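Local coordinates for protein glutathione S-transferase (Rhodospirillum rubrum F11, PDB 4O7H) that probably catalyses the conjugation of glutathione to electrophilic compounds, working as a dimer, at residues H7-A12 / L170-Y175; A13-V18 / A162-A167; L53-G58 / E73-P78. All coordinates share one frame; numbering follows the deposited sequence.

Interaction 1: H7-A12 / L170-Y175; sequences HGLSPA and LSLIDY
Leu172 carries nearly all of this contact, and it touches with its two methyls, which pack by van der Waals contact on the side chains of Leu9 and Pro11 and on the polar backbone between Gly8 and Pro11. The methyls divide the work along the turn and helix start of 7-12. Leu172 CD1 reaches the start of helix 11-22, lying 3.7 Å from Pro11 CD, and it also meets the bond between Ser10 and Pro11, 3.6 Å from Pro11 N. The leucine side chain and the proline ring cross at about a right angle. Leu172 CD2 goes to the earlier part of the turn, where it sits 3.4 Å from Gly8 O and more loosely, at 4.3 Å, beside Leu9 CD2. Leu172 CG stands anti to its own carbonyl carbon (chi1 -80°), which carries the branch outward from helix 161-175 to fork between Gly8 and Pro11. Leu9 starts away from this helix, yet the end of its chain curls back to join in.

The polar bonds belong to the turn and to the first helical turn after it. His7 to Ser10 form a type I beta turn closed by Ser10 N to His7 O at 3.2 Å, while Leu9 N makes a weak bond to His7 ND1, lying at the edge of the imidazole. Ser10 CB lies over one face of that ring, toward its rim. Ser10 OG caps Ala13 N, and Gly8 O is taken by Arg14 NE.

The arrangement is that of the first strand-to-helix connection of the thioredoxin-like domain meeting the all-helical domain. In glutathione transferases this turn commonly borders the glutathione site.

Interaction 2: A13-V18 / A162-A167; sequences ARKVRV and ADITAA
Two partners grip Lys15 NZ: Thr165 OG1, which accepts a hydrogen bond at 2.7 Å, and the carboxylate of Asp99 on helix 85-119, which forms a salt bridge. The hydroxyl is itself held twice, since it also bonds to Tyr161 O one turn back in its own helix, and this second bond should help fix its rotation. A bend in the Lys15 chain at chi3 (65°) turns its end toward the threonine hydroxyl; Lys15 CD consequently lies only 3.0 Å from Thr165 OG1, a tight fit, and Lys15 NZ passes 3.7 Å from Thr165 CG2. With a methionine in its place, Asp99 would probably lose its positive mate and Thr165 OG1 the donor that reaches it from helix 11-22.

These helices belong to the two halves of the glutathione transferase fold, the first helix of the thioredoxin-like domain running against a central helix of the all-helical domain. The short segments 13-18 and 162-167 approach to 8.9 Å between axes, with their directions 138° apart. At the beginning of helix 161-175, Asp163 OD2 bonds to Thr160 N, consistent with the Ser/Thr-X-X-Asp N-capping box known at this place in the family.

Beside the polar pair lies an apolar one. Ile164 points at the facing helix and lays Ile164 CG2 3.7 Å from Val18 CG1; the two branched chains run alongside one another in opposing senses. Ile164 CG2 also touches the helix backbone at Lys15 O, 3.8 Å away, and meets Lys15 CG at 3.9 Å, where the lysine's aliphatic stem crosses it at about a right angle.

Interaction 3: L53-G58 / E73-P78; sequences LVEADG and EVYPEP
Tyr75 and Glu55 reach for each other from opposite directions and meet in one short hydrogen bond, Tyr75 OH donating to Glu55 OE2 at 2.6 Å. The phenol arrives on the syn side of the carboxylate oxygen, 27° out of the carboxylate plane. OE2 for its part lies at the edge of the tyrosine ring, near its plane, and the two flat groups are turned 58° apart. A bend at chi2 (-81°) swings the Glu55 carboxylate round to the phenol.

Arg2 and Tyr70 complete the cluster. Arg2 NE forms a salt bridge with Glu55 OE1 and its NH2 bonds to Tyr75 OH, whereas Tyr70 OH adds a second phenol to Glu55 OE2; the guanidinium probably helps keep the carboxylate ionised.

In the thioredoxin-like fold this is where the turn of the beta-hairpin of strands 52-54 and 60-62 faces the end of the following helix, 64-74. Glu55 opens a type I beta turn that Gly58 N closes on Glu55 O at 2.8 Å. Tyr75, the first residue to leave helical geometry, has Val74 CG1 over one ring face, toward the rim, 3.6 Å above its plane. Farther along, Lys23 NZ, just past helix 11-22, donates to Tyr75 O and Pro78 O, tying the chain after helix 64-74 to the end of that helix.

In the fold
Interactions 1 and 2 lie in the core and hold the same pair of elements, helices 11-22 and 161-175, at successive places along them, their centres about 9 Å apart. Arg14 knits them together, its guanidinium reaching both the turn before its own helix and Ser171 OG on the partner helix. Interaction 1 crosses the domain boundary by methyl contacts alone; interaction 2 adds a charged, buried bond to its apolar side. Interaction 3 is closer to the surface, about 17 Å from interaction 2 between centres, and stays within the hairpin and helix of one domain. It is almost purely polar, and the neighbouring Glu73 reaches Arg88 and Arg92 of the second subunit.

Interaction 1: H7-A12 / L170-Y175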
ATOM      1  N   HIS A   7      -0.686 -11.881 -13.414  1.00 12.03           N
ATOM      2  CA  HIS A   7      -1.926 -12.439 -13.903  1.00 13.85           C
ATOM      3  C   HIS A   7      -2.868 -11.326 -14.224  1.00 12.86           C
ATOM      4  O   HIS A   7      -2.750 -10.217 -13.692  1.00 12.92           O
ATOM      5  CB  HIS A   7      -2.526 -13.519 -13.016  1.00 16.84           C
ATOM      6  CG  HIS A   7      -2.964 -13.092 -11.675  1.00 19.92           C
ATOM      7  ND1 HIS A   7      -4.085 -12.322 -11.459  1.00 23.25           N
ATOM      8  CD2 HIS A   7      -2.503 -13.427 -10.443  1.00 20.63           C
ATOM      9  CE1 HIS A   7      -4.273 -12.155 -10.160  1.00 22.76           C
ATOM     10  NE2 HIS A   7      -3.331 -12.825  -9.518  1.00 22.98           N
ATOM     11  N   GLY A   8      -3.796 -11.600 -15.120  1.00 12.77           N
ATOM     12  CA  GLY A   8      -4.681 -10.564 -15.625  1.00 13.31           C
ATOM     13  C   GLY A   8      -5.614  -9.968 -14.606  1.00 12.93           C
ATOM     14  O   GLY A   8      -6.128  -8.865 -14.834  1.00 13.46           O
ATOM     15  N   LEU A   9      -5.876 -10.641 -13.486  1.00 13.18           N
ATOM     16  CA  LEU A   9      -6.791 -10.097 -12.520  1.00 13.81           C
ATOM     17  C   LEU A   9      -6.134  -9.189 -11.485  1.00 12.12           C
ATOM     18  O   LEU A   9      -6.778  -8.711 -10.597  1.00 13.90           O
ATOM     19  CB  LEU A   9      -7.464 -11.263 -11.777  1.00 16.40           C
ATOM     20  CG  LEU A   9      -8.345 -12.109 -12.696  1.00 19.65           C
ATOM     21  CD1 LEU A   9      -9.070 -13.114 -11.820  1.00 22.74           C
ATOM     22  CD2 LEU A   9      -9.359 -11.234 -13.406  1.00 23.80           C
ATOM     23  N   SER A  10      -4.834  -8.980 -11.598  1.00 11.31           N
ATOM     24  CA  SER A  10      -4.103  -8.224 -10.584  1.00 10.59           C
ATOM     25  C   SER A  10      -3.928  -6.777 -11.042  1.00 10.29           C
ATOM     26  O   SER A  10      -3.241  -6.557 -12.035  1.00 10.38           O
ATOM     27  CB  SER A  10      -2.701  -8.820 -10.416  1.00 11.69           C
ATOM     28  OG  SER A  10      -1.827  -7.951  -9.631  1.00 11.59           O
ATOM     29  N   PRO A  11      -4.507  -5.806 -10.318  1.00 10.36           N
ATOM     30  CA  PRO A  11      -4.257  -4.423 -10.714  1.00 10.33           C
ATOM     31  C   PRO A  11      -2.811  -4.023 -10.611  1.00  9.18           C
ATOM     32  O   PRO A  11      -2.337  -3.245 -11.447  1.00  9.26           O
ATOM     33  CB  PRO A  11      -5.119  -3.607  -9.774  1.00 10.95           C
ATOM     34  CG  PRO A  11      -5.473  -4.526  -8.654  1.00 11.54           C
ATOM     35  CD  PRO A  11      -5.451  -5.899  -9.189  1.00 10.85           C
ATOM     36  N   ALA A  12      -2.114  -4.493  -9.596  1.00  8.69           N
ATOM     37  CA  ALA A  12      -0.725  -4.150  -9.458  1.00  9.52           C
ATOM     38  C   ALA A  12       0.129  -4.684 -10.593  1.00  8.76           C
ATOM     39  O   ALA A  12       1.047  -4.041 -11.078  1.00  9.69           O
ATOM     40  CB  ALA A  12      -0.190  -4.665  -8.135  1.00  9.88           C
ATOM     41  N   LEU A 170      -9.341   0.715 -13.042  1.00  9.41           N
ATOM     42  CA  LEU A 170     -10.563   0.919 -13.810  1.00  9.97           C
ATOM     43  C   LEU A 170     -10.683  -0.082 -14.923  1.00  9.93           C
ATOM     44  O   LEU A 170     -11.809  -0.474 -15.284  1.00  9.98           O
ATOM     45  CB  LEU A 170     -10.692   2.339 -14.320  1.00 10.33           C
ATOM     46  CG  LEU A 170     -11.188   3.314 -13.240  1.00 10.86           C
ATOM     47  CD1 LEU A 170     -10.949   4.746 -13.643  1.00 11.79           C
ATOM     48  CD2 LEU A 170     -12.689   3.120 -13.029  1.00 11.18           C
ATOM     49  N   SER A 171      -9.551  -0.548 -15.461  1.00  9.32           N
ATOM     50  CA  SER A 171      -9.586  -1.518 -16.554  1.00  9.53           C
ATOM     51  C   SER A 171     -10.198  -2.810 -16.070  1.00  9.15           C
ATOM     52  O   SER A 171     -10.864  -3.537 -16.854  1.00 10.10           O
ATOM     53  CB  SER A 171      -8.221  -1.738 -17.185  1.00  9.08           C
ATOM     54  OG  SER A 171      -7.318  -2.503 -16.419  1.00  9.87           O
ATOM     55  N   LEU A 172      -9.963  -3.145 -14.803  1.00 10.08           N
ATOM     56  CA  LEU A 172     -10.545  -4.394 -14.270  1.00 10.46           C
ATOM     57  C   LEU A 172     -12.038  -4.213 -13.967  1.00 10.61           C
ATOM     58  O   LEU A 172     -12.828  -5.123 -14.258  1.00 11.16           O
ATOM     59  CB  LEU A 172      -9.801  -4.863 -13.036  1.00 11.57           C
ATOM     60  CG  LEU A 172      -8.531  -5.586 -13.436  1.00 12.17           C
ATOM     61  CD1 LEU A 172      -7.581  -5.548 -12.239  1.00 14.08           C
ATOM     62  CD2 LEU A 172      -8.865  -7.002 -13.899  1.00 13.42           C
ATOM     63  N   ILE A 173     -12.436  -3.030 -13.509  1.00 11.09           N
ATOM     64  CA  ILE A 173     -13.863  -2.724 -13.333  1.00 11.03           C
ATOM     65  C   ILE A 173     -14.543  -2.758 -14.691  1.00 10.45           C
ATOM     66  O   ILE A 173     -15.652  -3.277 -14.817  1.00 10.46           O
ATOM     67  CB  ILE A 173     -14.121  -1.370 -12.638  1.00 12.32           C
ATOM     68  CG1 ILE A 173     -13.246  -1.212 -11.359  1.00 12.54           C
ATOM     69  CG2 ILE A 173     -15.590  -1.234 -12.269  1.00 12.42           C
ATOM     70  CD1 ILE A 173     -13.139  -2.463 -10.498  1.00 13.01           C
ATOM     71  N   ASP A 174     -13.841  -2.312 -15.708  1.00 10.11           N
ATOM     72  CA  ASP A 174     -14.408  -2.268 -17.057  1.00 10.48           C
ATOM     73  C   ASP A 174     -14.491  -3.670 -17.633  1.00 11.59           C
ATOM     74  O   ASP A 174     -15.484  -3.998 -18.295  1.00 12.20           O
ATOM     75  CB  ASP A 174     -13.583  -1.347 -17.939  1.00 10.94           C
ATOM     76  CG  ASP A 174     -14.319  -0.832 -19.147  1.00 11.29           C
ATOM     77  OD1 ASP A 174     -15.476  -0.479 -19.021  1.00 11.98           O
ATOM     78  OD2 ASP A 174     -13.671  -0.685 -20.235  1.00 11.63           O
ATOM     79  N   TYR A 175     -13.501  -4.514 -17.380  1.00 11.20           N
ATOM     80  CA  TYR A 175     -13.567  -5.916 -17.789  1.00 12.30           C
ATOM     81  C   TYR A 175     -14.828  -6.619 -17.220  1.00 13.78           C
ATOM     82  O   TYR A 175     -15.458  -7.453 -17.917  1.00 14.39           O
ATOM     83  CB  TYR A 175     -12.268  -6.628 -17.371  1.00 12.77           C
ATOM     84  CG  TYR A 175     -12.051  -7.928 -18.080  1.00 13.96           C
ATOM     85  CD1 TYR A 175     -12.782  -9.046 -17.748  1.00 15.66           C
ATOM     86  CD2 TYR A 175     -11.115  -8.014 -19.094  1.00 15.44           C
ATOM     87  CE1 TYR A 175     -12.568 -10.244 -18.429  1.00 16.59           C
ATOM     88  CE2 TYR A 175     -10.897  -9.198 -19.790  1.00 16.20           C
ATOM     89  CZ  TYR A 175     -11.656 -10.305 -19.441  1.00 17.19           C
ATOM     90  OH  TYR A 175     -11.443 -11.498 -20.115  1.00 21.45           O
TER

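Interaction 2: A13-V18 / A162-A167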
ATOM      1  N   ALA A  13      -0.161  -5.907 -11.002  1.00  9.00           N
ATOM      2  CA  ALA A  13       0.571  -6.499 -12.106  1.00  8.78           C
ATOM      3  C   ALA A  13       0.268  -5.797 -13.407  1.00  8.46           C
ATOM      4  O   ALA A  13       1.199  -5.544 -14.201  1.00  9.23           O
ATOM      5  CB  ALA A  13       0.304  -8.001 -12.196  1.00  9.96           C
ATOM      6  N   ARG A  14      -0.992  -5.419 -13.614  1.00  8.92           N
ATOM      7  CA  ARG A  14      -1.318  -4.608 -14.782  1.00  8.80           C
ATOM      8  C   ARG A  14      -0.504  -3.346 -14.781  1.00  9.52           C
ATOM      9  O   ARG A  14       0.059  -2.945 -15.816  1.00  9.00           O
ATOM     10  CB  ARG A  14      -2.811  -4.311 -14.852  1.00  9.13           C
ATOM     11  CG  ARG A  14      -3.707  -5.502 -15.213  1.00  9.25           C
ATOM     12  CD  ARG A  14      -5.180  -5.089 -15.439  1.00  9.88           C
ATOM     13  NE  ARG A  14      -5.885  -6.259 -15.959  1.00 11.68           N
ATOM     14  CZ  ARG A  14      -6.783  -6.254 -16.935  1.00 11.96           C
ATOM     15  NH1 ARG A  14      -7.236  -5.133 -17.447  1.00 12.02           N
ATOM     16  NH2 ARG A  14      -7.228  -7.420 -17.394  1.00 12.13           N
ATOM     17  N   LYS A  15      -0.458  -2.674 -13.640  1.00  9.44           N
ATOM     18  CA  LYS A  15       0.317  -1.442 -13.532  1.00 10.33           C
ATOM     19  C   LYS A  15       1.772  -1.608 -13.920  1.00  9.31           C
ATOM     20  O   LYS A  15       2.341  -0.797 -14.643  1.00  8.53           O
ATOM     21  CB  LYS A  15       0.197  -0.803 -12.143  1.00 12.94           C
ATOM     22  CG  LYS A  15       1.344   0.178 -11.890  1.00 15.64           C
ATOM     23  CD  LYS A  15       1.065   1.111 -10.790  1.00 19.63           C
ATOM     24  CE  LYS A  15       0.937   0.424  -9.494  1.00 19.15           C
ATOM     25  NZ  LYS A  15       0.736   1.496  -8.488  1.00 21.54           N
ATOM     26  N   VAL A  16       2.420  -2.670 -13.443  1.00  8.34           N
ATOM     27  CA  VAL A  16       3.807  -2.893 -13.781  1.00  8.49           C
ATOM     28  C   VAL A  16       3.996  -3.168 -15.288  1.00  9.00           C
ATOM     29  O   VAL A  16       4.916  -2.650 -15.906  1.00  9.15           O
ATOM     30  CB  VAL A  16       4.415  -3.992 -12.893  1.00  8.40           C
ATOM     31  CG1 VAL A  16       5.842  -4.306 -13.322  1.00  8.47           C
ATOM     32  CG2 VAL A  16       4.484  -3.554 -11.414  1.00  9.03           C
ATOM     33  N   ARG A  17       3.082  -3.913 -15.894  1.00  8.65           N
ATOM     34  CA  ARG A  17       3.144  -4.151 -17.295  1.00  9.70           C
ATOM     35  C   ARG A  17       3.085  -2.821 -18.079  1.00  8.53           C
ATOM     36  O   ARG A  17       3.846  -2.613 -19.024  1.00  8.91           O
ATOM     37  CB  ARG A  17       2.003  -5.043 -17.808  1.00 10.88           C
ATOM     38  CG  ARG A  17       2.049  -6.462 -17.290  1.00 11.13           C
ATOM     39  CD  ARG A  17       1.001  -7.287 -17.988  1.00 13.79           C
ATOM     40  NE  ARG A  17       1.457  -7.640 -19.342  1.00 14.12           N
ATOM     41  CZ  ARG A  17       0.722  -8.391 -20.171  1.00 14.39           C
ATOM     42  NH1 ARG A  17      -0.482  -8.798 -19.804  1.00 16.15           N
ATOM     43  NH2 ARG A  17       1.222  -8.776 -21.344  1.00 16.68           N
ATOM     44  N   VAL A  18       2.144  -1.969 -17.722  1.00  8.76           N
ATOM     45  CA  VAL A  18       2.038  -0.644 -18.359  1.00  8.70           C
ATOM     46  C   VAL A  18       3.305   0.168 -18.137  1.00  9.45           C
ATOM     47  O   VAL A  18       3.841   0.806 -19.091  1.00  9.19           O
ATOM     48  CB  VAL A  18       0.765   0.090 -17.929  1.00  8.90           C
ATOM     49  CG1 VAL A  18       0.755   1.526 -18.505  1.00  8.71           C
ATOM     50  CG2 VAL A  18      -0.490  -0.702 -18.297  1.00  9.50           C
ATOM     51  N   ALA A 162       0.369   7.771 -11.233  1.00 10.09           N
ATOM     52  CA  ALA A 162      -1.014   8.013 -10.824  1.00 10.26           C
ATOM     53  C   ALA A 162      -2.007   7.626 -11.866  1.00  9.84           C
ATOM     54  O   ALA A 162      -3.038   6.945 -11.583  1.00 10.18           O
ATOM     55  CB  ALA A 162      -1.194   9.483 -10.455  1.00 10.10           C
ATOM     56  N   ASP A 163      -1.787   8.087 -13.094  1.00 10.20           N
ATOM     57  CA  ASP A 163      -2.677   7.727 -14.199  1.00  9.97           C
ATOM     58  C   ASP A 163      -2.651   6.219 -14.457  1.00  9.46           C
ATOM     59  O   ASP A 163      -3.695   5.579 -14.663  1.00 10.02           O
ATOM     60  CB  ASP A 163      -2.227   8.419 -15.484  1.00 10.85           C
ATOM     61  CG  ASP A 163      -2.144   9.911 -15.342  1.00 10.44           C
ATOM     62  OD1 ASP A 163      -3.189  10.586 -15.561  1.00 11.47           O
ATOM     63  OD2 ASP A 163      -1.023  10.402 -15.007  1.00 12.02           O
ATOM     64  N   ILE A 164      -1.450   5.636 -14.375  1.00  9.50           N
ATOM     65  CA  ILE A 164      -1.331   4.207 -14.673  1.00  9.28           C
ATOM     66  C   ILE A 164      -2.117   3.383 -13.644  1.00 10.35           C
ATOM     67  O   ILE A 164      -2.891   2.488 -13.986  1.00  9.88           O
ATOM     68  CB  ILE A 164       0.105   3.782 -14.708  1.00  9.49           C
ATOM     69  CG1 ILE A 164       0.831   4.453 -15.902  1.00  9.62           C
ATOM     70  CG2 ILE A 164       0.207   2.285 -14.909  1.00 10.53           C
ATOM     71  CD1 ILE A 164       2.313   4.274 -15.815  1.00 11.43           C
ATOM     72  N   THR A 165      -1.943   3.716 -12.374  1.00  9.91           N
ATOM     73  CA  THR A 165      -2.594   2.991 -11.282  1.00 10.23           C
ATOM     74  C   THR A 165      -4.134   3.098 -11.411  1.00 10.21           C
ATOM     75  O   THR A 165      -4.833   2.090 -11.414  1.00  9.94           O
ATOM     76  CB  THR A 165      -2.105   3.507  -9.912  1.00 11.75           C
ATOM     77  OG1 THR A 165      -0.659   3.425  -9.853  1.00 14.40           O
ATOM     78  CG2 THR A 165      -2.731   2.674  -8.785  1.00 13.18           C
ATOM     79  N   ALA A 166      -4.630   4.326 -11.547  1.00  9.18           N
ATOM     80  CA  ALA A 166      -6.061   4.556 -11.646  1.00  9.03           C
ATOM     81  C   ALA A 166      -6.665   3.813 -12.881  1.00  9.11           C
ATOM     82  O   ALA A 166      -7.719   3.131 -12.771  1.00  9.53           O
ATOM     83  CB  ALA A 166      -6.365   6.054 -11.745  1.00  8.93           C
ATOM     84  N   ALA A 167      -5.979   3.880 -14.019  1.00  8.73           N
ATOM     85  CA  ALA A 167      -6.475   3.297 -15.257  1.00  8.27           C
ATOM     86  C   ALA A 167      -6.422   1.777 -15.144  1.00  8.82           C
ATOM     87  O   ALA A 167      -7.291   1.084 -15.698  1.00  8.34           O
ATOM     88  CB  ALA A 167      -5.659   3.793 -16.451  1.00  8.14           C
TER

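Interaction 3: L53-G58 / E73-P78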
ATOM      1  N   LEU A  53       9.123  -9.084 -10.517  1.00  9.89           N
ATOM      2  CA  LEU A  53      10.047  -8.805 -11.611  1.00 11.03           C
ATOM      3  C   LEU A  53      11.365  -9.532 -11.372  1.00 11.90           C
ATOM      4  O   LEU A  53      11.935  -9.432 -10.260  1.00 10.90           O
ATOM      5  CB  LEU A  53      10.295  -7.312 -11.723  1.00 11.27           C
ATOM      6  CG  LEU A  53      11.243  -6.788 -12.815  1.00 12.85           C
ATOM      7  CD1 LEU A  53      10.613  -6.930 -14.193  1.00 13.86           C
ATOM      8  CD2 LEU A  53      11.631  -5.366 -12.513  1.00 13.97           C
ATOM      9  N   VAL A  54      11.843 -10.247 -12.404  1.00 12.10           N
ATOM     10  CA  VAL A  54      13.184 -10.895 -12.336  1.00 12.42           C
ATOM     11  C   VAL A  54      14.033 -10.355 -13.508  1.00 12.63           C
ATOM     12  O   VAL A  54      13.658 -10.482 -14.699  1.00 13.14           O
ATOM     13  CB  VAL A  54      13.104 -12.423 -12.365  1.00 12.27           C
ATOM     14  CG1 VAL A  54      14.493 -13.021 -12.123  1.00 12.59           C
ATOM     15  CG2 VAL A  54      12.066 -12.928 -11.370  1.00 14.10           C
ATOM     16  N   GLU A  55      15.091  -9.650 -13.158  1.00 14.91           N
ATOM     17  CA  GLU A  55      16.010  -9.120 -14.142  1.00 14.77           C
ATOM     18  C   GLU A  55      16.842 -10.272 -14.719  1.00 16.96           C
ATOM     19  O   GLU A  55      16.895 -11.340 -14.163  1.00 16.12           O
ATOM     20  CB  GLU A  55      16.926  -8.064 -13.546  1.00 15.26           C
ATOM     21  CG  GLU A  55      16.235  -6.785 -13.074  1.00 15.20           C
ATOM     22  CD  GLU A  55      15.938  -5.801 -14.183  1.00 16.55           C
ATOM     23  OE1 GLU A  55      15.696  -6.229 -15.336  1.00 15.68           O
ATOM     24  OE2 GLU A  55      15.971  -4.592 -13.884  1.00 17.07           O
ATOM     25  N   ALA A  56      17.453 -10.009 -15.865  1.00 18.91           N
ATOM     26  CA  ALA A  56      18.273 -11.041 -16.538  1.00 20.66           C
ATOM     27  C   ALA A  56      19.409 -11.590 -15.660  1.00 21.68           C
ATOM     28  O   ALA A  56      19.791 -12.763 -15.815  1.00 23.78           O
ATOM     29  CB  ALA A  56      18.810 -10.452 -17.837  1.00 21.40           C
ATOM     30  N   ASP A  57      19.950 -10.778 -14.759  1.00 23.83           N
ATOM     31  CA  ASP A  57      20.967 -11.253 -13.810  1.00 24.41           C
ATOM     32  C   ASP A  57      20.374 -11.998 -12.602  1.00 23.75           C
ATOM     33  O   ASP A  57      21.116 -12.394 -11.702  1.00 26.60           O
ATOM     34  CB  ASP A  57      21.927 -10.138 -13.359  1.00 26.34           C
ATOM     35  CG  ASP A  57      21.284  -9.103 -12.450  1.00 28.21           C
ATOM     36  OD1 ASP A  57      20.066  -9.168 -12.200  1.00 25.40           O
ATOM     37  OD2 ASP A  57      22.006  -8.201 -11.971  1.00 30.52           O
ATOM     38  N   GLY A  58      19.050 -12.176 -12.575  1.00 20.28           N
ATOM     39  CA  GLY A  58      18.369 -12.883 -11.483  1.00 18.50           C
ATOM     40  C   GLY A  58      17.827 -12.008 -10.355  1.00 18.18           C
ATOM     41  O   GLY A  58      17.176 -12.486  -9.434  1.00 17.47           O
ATOM     42  N   GLU A  73      14.328   4.182 -10.275  1.00 14.80           N
ATOM     43  CA  GLU A  73      15.727   4.308  -9.817  1.00 15.57           C
ATOM     44  C   GLU A  73      16.688   3.806 -10.879  1.00 16.13           C
ATOM     45  O   GLU A  73      17.755   4.424 -11.123  1.00 18.53           O
ATOM     46  CB  GLU A  73      15.945   3.542  -8.507  1.00 15.23           C
ATOM     47  CG  GLU A  73      15.313   4.228  -7.309  1.00 16.48           C
ATOM     48  CD  GLU A  73      15.297   3.383  -6.050  1.00 17.05           C
ATOM     49  OE1 GLU A  73      16.010   2.364  -5.981  1.00 19.35           O
ATOM     50  OE2 GLU A  73      14.584   3.818  -5.120  1.00 20.08           O
ATOM     51  N   VAL A  74      16.369   2.679 -11.481  1.00 15.75           N
ATOM     52  CA  VAL A  74      17.336   2.016 -12.404  1.00 16.99           C
ATOM     53  C   VAL A  74      17.162   2.456 -13.856  1.00 18.46           C
ATOM     54  O   VAL A  74      18.116   2.416 -14.650  1.00 20.56           O
ATOM     55  CB  VAL A  74      17.197   0.499 -12.226  1.00 18.28           C
ATOM     56  CG1 VAL A  74      18.090  -0.259 -13.187  1.00 18.34           C
ATOM     57  CG2 VAL A  74      17.555   0.135 -10.787  1.00 17.77           C
ATOM     58  N   TYR A  75      15.961   2.857 -14.227  1.00 16.81           N
ATOM     59  CA  TYR A  75      15.593   3.226 -15.587  1.00 18.00           C
ATOM     60  C   TYR A  75      14.855   4.576 -15.532  1.00 18.12           C
ATOM     61  O   TYR A  75      13.647   4.646 -15.753  1.00 17.51           O
ATOM     62  CB  TYR A  75      14.713   2.179 -16.237  1.00 16.93           C
ATOM     63  CG  TYR A  75      15.240   0.774 -16.162  1.00 17.41           C
ATOM     64  CD1 TYR A  75      16.261   0.324 -17.015  1.00 18.26           C
ATOM     65  CD2 TYR A  75      14.744  -0.106 -15.235  1.00 16.80           C
ATOM     66  CE1 TYR A  75      16.764  -0.974 -16.917  1.00 18.15           C
ATOM     67  CE2 TYR A  75      15.248  -1.401 -15.127  1.00 16.70           C
ATOM     68  CZ  TYR A  75      16.242  -1.838 -15.980  1.00 18.40           C
ATOM     69  OH  TYR A  75      16.702  -3.151 -15.858  1.00 16.93           O
ATOM     70  N   PRO A  76      15.607   5.645 -15.211  1.00 21.71           N
ATOM     71  CA  PRO A  76      14.991   6.917 -14.837  1.00 23.22           C
ATOM     72  C   PRO A  76      14.205   7.616 -15.911  1.00 24.31           C
ATOM     73  O   PRO A  76      13.236   8.330 -15.591  1.00 22.45           O
ATOM     74  CB  PRO A  76      16.172   7.786 -14.335  1.00 24.47           C
ATOM     75  CG  PRO A  76      17.422   7.035 -14.657  1.00 25.07           C
ATOM     76  CD  PRO A  76      17.058   5.606 -14.908  1.00 23.18           C
ATOM     77  N   GLU A  77      14.548   7.402 -17.174  1.00 22.66           N
ATOM     78  CA  GLU A  77      13.829   8.069 -18.253  1.00 23.40           C
ATOM     79  C   GLU A  77      13.122   7.063 -19.118  1.00 22.36           C
ATOM     80  O   GLU A  77      13.727   6.018 -19.422  1.00 25.54           O
ATOM     81  CB  GLU A  77      14.801   8.907 -19.127  1.00 24.84           C
ATOM     82  N   PRO A  78      11.878   7.338 -19.515  1.00 21.23           N
ATOM     83  CA  PRO A  78      11.040   8.510 -19.182  1.00 20.01           C
ATOM     84  C   PRO A  78      10.549   8.381 -17.732  1.00 19.79           C
ATOM     85  O   PRO A  78      10.294   7.268 -17.278  1.00 16.35           O
ATOM     86  CB  PRO A  78       9.865   8.393 -20.112  1.00 22.96           C
ATOM     87  CG  PRO A  78       9.779   6.943 -20.393  1.00 20.88           C
ATOM     88  CD  PRO A  78      11.162   6.450 -20.433  1.00 23.06           C
TER